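PDB 2IG8: hypothetical protein PA3499 from Pseudomonas aeruginosa, which is of uncharacterised function but belongs to the YjgF-like clan of small trimeric alpha/beta proteins, in the L-PSP sequence family. Local coordinates for residues 54-59 against 123-128; 33-38 against 62-67. One frame throughout, in Å; residues are numbered along the deposited sequence.

Overall arrangement
Both contacts pack helix 53-70 against one mixed beta-sheet. Contact 1 uses the first part of the helix, residues 54-59, and contact 2 a later part, residues 62-67. Their sheet partners are neighbours: contact 1 meets the loop 123-125 and the start of strand 126-133, contact 2 the end of strand 29-36 and the turn after it. The centres are about 10 Å apart, and the two join directly where Met35 N lies 2.9 Å from Ile128 O, a probable hydrogen bond. Along the chain the order is 33-38, 54-59, 62-67, 123-128, so the contacts interleave. Together they place one helix face against two neighbouring antiparallel strands. The assembly has three chains; a second subunit reaches both strand segments.

Contact 1 of 2, residues 54-59 against 123-128; sequences HAQALV and ELLVEI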
loop_
_atom_site.group_PDB
_atom_site.type_symbol
_atom_site.label_atom_id
_atom_site.label_comp_id
_atom_site.label_asym_id
_atom_site.label_seq_id
_atom_site.Cartn_x
_atom_site.Cartn_y
_atom_site.Cartn_z
ATOM N N HIS B 54 5.750 3.208 -20.809
ATOM C CA HIS B 54 6.301 1.886 -20.996
ATOM C C HIS B 54 7.811 1.889 -20.686
ATOM O O HIS B 54 8.276 1.045 -19.935
ATOM C CB HIS B 54 6.045 1.458 -22.426
ATOM C CG HIS B 54 6.557 0.102 -22.783
ATOM N ND1 HIS B 54 6.366 -0.435 -24.032
ATOM C CD2 HIS B 54 7.160 -0.867 -22.056
ATOM C CE1 HIS B 54 6.896 -1.649 -24.075
ATOM N NE2 HIS B 54 7.415 -1.916 -22.899
ATOM N N ALA B 55 8.549 2.830 -21.274
ATOM C CA ALA B 55 9.983 2.937 -21.015
ATOM C C ALA B 55 10.277 3.213 -19.514
ATOM O O ALA B 55 11.184 2.575 -18.913
ATOM C CB ALA B 55 10.661 3.987 -21.947
ATOM N N GLN B 56 9.517 4.126 -18.911
ATOM C CA GLN B 56 9.691 4.426 -17.509
ATOM C C GLN B 56 9.411 3.185 -16.650
ATOM O O GLN B 56 10.157 2.905 -15.714
ATOM C CB GLN B 56 8.832 5.598 -17.053
ATOM C CG GLN B 56 9.267 6.979 -17.613
ATOM C CD GLN B 56 8.676 8.160 -16.892
ATOM O OE1 GLN B 56 8.387 8.092 -15.698
ATOM N NE2 GLN B 56 8.538 9.301 -17.618
ATOM N N ALA B 57 8.336 2.466 -16.951
ATOM C CA ALA B 57 7.980 1.302 -16.124
ATOM C C ALA B 57 9.091 0.248 -16.190
ATOM O O ALA B 57 9.442 -0.344 -15.185
ATOM C CB ALA B 57 6.636 0.724 -16.534
ATOM N N LEU B 58 9.691 0.080 -17.350
ATOM C CA LEU B 58 10.822 -0.844 -17.489
ATOM C C LEU B 58 12.074 -0.424 -16.707
ATOM O O LEU B 58 12.780 -1.276 -16.146
ATOM C CB LEU B 58 11.173 -1.057 -18.958
ATOM C CG LEU B 58 10.256 -1.938 -19.823
ATOM C CD1 LEU B 58 10.699 -1.901 -21.280
ATOM C CD2 LEU B 58 10.193 -3.354 -19.285
ATOM N N VAL B 59 12.401 0.869 -16.719
ATOM C CA VAL B 59 13.482 1.379 -15.891
ATOM C C VAL B 59 13.195 1.112 -14.417
ATOM O O VAL B 59 14.087 0.660 -13.694
ATOM C CB VAL B 59 13.742 2.901 -16.126
ATOM C CG1 VAL B 59 14.645 3.494 -15.022
ATOM C CG2 VAL B 59 14.305 3.132 -17.555
ATOM N N GLU B 123 9.009 14.986 -14.303
ATOM C CA GLU B 123 9.167 14.145 -15.507
ATOM C C GLU B 123 8.556 12.747 -15.348
ATOM O O GLU B 123 8.406 12.013 -16.343
ATOM C CB GLU B 123 10.644 13.997 -15.874
ATOM C CG GLU B 123 11.356 15.310 -16.144
ATOM C CD GLU B 123 12.001 15.944 -14.915
ATOM O OE1 GLU B 123 11.661 15.606 -13.759
ATOM O OE2 GLU B 123 12.880 16.798 -15.133
ATOM N N LEU B 124 8.223 12.368 -14.109
ATOM C CA LEU B 124 7.748 11.019 -13.801
ATOM C C LEU B 124 6.304 10.766 -14.257
ATOM O O LEU B 124 5.409 11.621 -14.093
ATOM C CB LEU B 124 7.863 10.733 -12.301
ATOM C CG LEU B 124 9.265 10.801 -11.675
ATOM C CD1 LEU B 124 9.187 10.415 -10.170
ATOM C CD2 LEU B 124 10.273 9.935 -12.439
ATOM N N LEU B 125 6.093 9.584 -14.827
ATOM C CA LEU B 125 4.775 9.070 -15.189
ATOM C C LEU B 125 4.348 7.886 -14.308
ATOM O O LEU B 125 3.183 7.519 -14.319
ATOM C CB LEU B 125 4.775 8.584 -16.649
ATOM C CG LEU B 125 4.936 9.650 -17.722
ATOM C CD1 LEU B 125 5.156 8.991 -19.130
ATOM C CD2 LEU B 125 3.739 10.586 -17.667
ATOM N N VAL B 126 5.295 7.282 -13.579
ATOM C CA VAL B 126 5.012 6.073 -12.796
ATOM C C VAL B 126 5.974 5.889 -11.626
ATOM O O VAL B 126 7.153 6.270 -11.677
ATOM C CB VAL B 126 4.963 4.799 -13.716
ATOM C CG1 VAL B 126 6.348 4.511 -14.349
ATOM C CG2 VAL B 126 4.464 3.549 -12.955
ATOM N N GLU B 127 5.435 5.330 -10.543
ATOM C CA GLU B 127 6.213 4.879 -9.413
ATOM C C GLU B 127 5.639 3.517 -9.011
ATOM O O GLU B 127 4.425 3.320 -9.049
ATOM C CB GLU B 127 6.125 5.885 -8.258
ATOM C CG GLU B 127 6.826 5.428 -7.003
ATOM C CD GLU B 127 7.339 6.576 -6.118
ATOM O OE1 GLU B 127 7.191 7.764 -6.465
ATOM O OE2 GLU B 127 7.918 6.266 -5.069
ATOM N N ILE B 128 6.521 2.583 -8.680
ATOM C CA ILE B 128 6.085 1.264 -8.275
ATOM C C ILE B 128 6.627 0.897 -6.909
ATOM O O ILE B 128 7.835 1.027 -6.636
ATOM C CB ILE B 128 6.468 0.196 -9.310
ATOM C CG1 ILE B 128 5.827 0.526 -10.673
ATOM C CG2 ILE B 128 6.072 -1.193 -8.775
ATOM C CD1 ILE B 128 6.194 -0.440 -11.859
HETATM O O HOH W 1 9.175 6.633 -13.345
#
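Gln56 reaches from helix 53-70 to the backbone leading into strand 126-133, a helix-on-sheet contact of the YjgF-like alpha/beta fold. Its CG stands anti to the carbonyl carbon (chi1 -70°) and the chain beyond is extended, which carries the amide out to residues 123-125. Both ends of the amide are used. Gln56 OE1 accepts from Leu125 N at 2.9 Å in a nearly straight bond, with the donor tilted 30° from the carbonyl plane. Gln56 NE2 donates to Glu123 O at 3.0 Å. These two bonds fix which way the amide is turned. NE2 also bonds to Leu51 O, just before the helix. The Leu125 side chain crosses that of Gln56 at about a right angle, with Leu125 CG 3.6 Å from Gln56 NE2.

Nearer the helix the contact is apolar. Val126 CG1 lies 3.8 Å from Gln56 CB and 4.4 Å from Ala57 CB. Val126 also touches Val83 and Val85 of strand 78-85, and Ala57 touches Ala97 of helix 91-101. The Glu123 carboxylate leads away, to a salt bridge with Arg42. A water donates to both Gln56 OE1, at 2.9 Å, and Val126 O, at 2.6 Å.

Contact 2 of 2, residues 33-38 against 62-67; sequences SGMTAH and GKVKAL
Met35 and Lys63 meet where the last residues of strand 29-36 and the turn after them pack against the middle of helix 53-70 in this YjgF-like fold. Before them, Ser33 gives its OG to partners elsewhere: Ser21 O, and Ser111 N of a second subunit. Gly34 makes backbone hydrogen bonds to that subunit.

Met35 points toward the helix. Its chain is bent at chi2 (-69°) and again at chi3, which turns the thioether along the helix surface. Met35 SD sits 4.1 Å from Lys63 CB and 4.0 Å from Leu67 CD1; the Met35 and Leu67 side chains meet tip to tip. Nearer its backbone, Met35 CG packs on Val64 CG2 at 4.2 Å.

Thr36 turns its side chain away but offers its carbonyl. Lys63, extended beyond CG, reaches out to the turn and donates from NZ to Thr36 O at 2.8 Å, 22° off the carbonyl plane. Thr36 OG1 accepts from His38 N, forming an ST turn. Ala37 lies within this turn and packs on Gln56 and Val59 of the helix. His38 O is 2.6 Å from Lys63 NZ, and the His38 ring stacks on Phe121.

Strand 126-133 is the neighbour of strand 29-36 in the sheet, and its Ala130 touches Val64, while Met32 of strand 29-36 packs on Val64 and Leu67 of the helix.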
loop_
_atom_site.group_PDB
_atom_site.type_symbol
_atom_site.label_atom_id
_atom_site.label_comp_id
_atom_site.label_asym_id
_atom_site.label_seq_id
_atom_site.Cartn_x
_atom_site.Cartn_y
_atom_site.Cartn_z
ATOM N N SER B 33 11.605 0.704 -0.950
ATOM C CA SER B 33 10.981 1.977 -1.224
ATOM C C SER B 33 10.391 1.995 -2.612
ATOM O O SER B 33 10.774 1.216 -3.487
ATOM C CB SER B 33 12.009 3.125 -1.096
ATOM O OG SER B 33 12.316 3.377 0.278
ATOM N N GLY B 34 9.479 2.931 -2.826
ATOM C CA GLY B 34 8.917 3.151 -4.138
ATOM C C GLY B 34 10.015 3.552 -5.098
ATOM O O GLY B 34 10.882 4.378 -4.766
ATOM N N MET B 35 9.997 2.939 -6.269
ATOM C CA MET B 35 11.005 3.182 -7.289
ATOM C C MET B 35 10.442 3.962 -8.481
ATOM O O MET B 35 9.292 3.778 -8.886
ATOM C CB MET B 35 11.623 1.853 -7.740
ATOM C CG MET B 35 12.582 1.202 -6.696
ATOM S SD MET B 35 14.149 2.066 -6.408
ATOM C CE MET B 35 13.908 2.565 -4.674
ATOM N N THR B 36 11.271 4.859 -9.020
ATOM C CA THR B 36 10.907 5.694 -10.146
ATOM C C THR B 36 12.047 5.667 -11.177
ATOM O O THR B 36 13.160 5.174 -10.891
ATOM C CB THR B 36 10.679 7.158 -9.749
ATOM O OG1 THR B 36 11.947 7.793 -9.559
ATOM C CG2 THR B 36 9.823 7.296 -8.481
ATOM N N ALA B 37 11.775 6.230 -12.356
ATOM C CA ALA B 37 12.751 6.255 -13.426
ATOM C C ALA B 37 13.671 7.504 -13.385
ATOM O O ALA B 37 14.434 7.735 -14.296
ATOM C CB ALA B 37 12.049 6.103 -14.806
ATOM N N HIS B 38 13.615 8.278 -12.311
ATOM C CA HIS B 38 14.539 9.398 -12.089
ATOM C C HIS B 38 15.865 8.829 -11.541
ATOM O O HIS B 38 15.844 7.965 -10.677
ATOM C CB HIS B 38 13.934 10.372 -11.074
ATOM C CG HIS B 38 14.765 11.597 -10.825
ATOM N ND1 HIS B 38 15.589 11.720 -9.731
ATOM C CD2 HIS B 38 14.906 12.742 -11.530
ATOM C CE1 HIS B 38 16.205 12.892 -9.773
ATOM N NE2 HIS B 38 15.818 13.527 -10.861
ATOM N N GLY B 62 13.583 -2.544 -13.684
ATOM C CA GLY B 62 15.047 -2.764 -13.610
ATOM C C GLY B 62 15.668 -2.362 -12.282
ATOM O O GLY B 62 16.573 -3.037 -11.786
ATOM N N LYS B 63 15.200 -1.260 -11.697
ATOM C CA LYS B 63 15.664 -0.850 -10.372
ATOM C C LYS B 63 15.261 -1.869 -9.282
ATOM O O LYS B 63 16.091 -2.284 -8.472
ATOM C CB LYS B 63 15.167 0.552 -10.030
ATOM C CG LYS B 63 15.857 1.620 -10.873
ATOM C CD LYS B 63 15.507 3.041 -10.433
ATOM C CE LYS B 63 16.243 4.042 -11.319
ATOM N NZ LYS B 63 15.917 5.376 -10.946
ATOM N N VAL B 64 13.995 -2.273 -9.306
ATOM C CA VAL B 64 13.515 -3.337 -8.418
ATOM C C VAL B 64 14.397 -4.587 -8.544
ATOM O O VAL B 64 14.823 -5.157 -7.541
ATOM C CB VAL B 64 12.039 -3.659 -8.705
ATOM C CG1 VAL B 64 11.590 -4.912 -7.914
ATOM C CG2 VAL B 64 11.173 -2.421 -8.374
ATOM N N LYS B 65 14.696 -4.996 -9.772
ATOM C CA LYS B 65 15.574 -6.143 -9.996
ATOM C C LYS B 65 16.984 -5.964 -9.435
ATOM O O LYS B 65 17.576 -6.921 -8.915
ATOM C CB LYS B 65 15.623 -6.444 -11.482
ATOM C CG LYS B 65 16.573 -7.543 -11.861
ATOM C CD LYS B 65 16.220 -8.042 -13.237
ATOM C CE LYS B 65 17.409 -8.282 -14.095
ATOM N NZ LYS B 65 18.244 -9.370 -13.631
ATOM N N ALA B 66 17.521 -4.748 -9.559
ATOM C CA ALA B 66 18.811 -4.409 -8.983
ATOM C C ALA B 66 18.791 -4.575 -7.470
ATOM O O ALA B 66 19.719 -5.158 -6.900
ATOM C CB ALA B 66 19.244 -2.961 -9.386
ATOM N N LEU B 67 17.723 -4.117 -6.824
ATOM C CA LEU B 67 17.588 -4.285 -5.377
ATOM C C LEU B 67 17.491 -5.769 -5.007
ATOM O O LEU B 67 18.184 -6.232 -4.090
ATOM C CB LEU B 67 16.391 -3.507 -4.826
ATOM C CG LEU B 67 16.454 -1.982 -4.943
ATOM C CD1 LEU B 67 15.085 -1.345 -4.625
ATOM C CD2 LEU B 67 17.568 -1.407 -4.101
#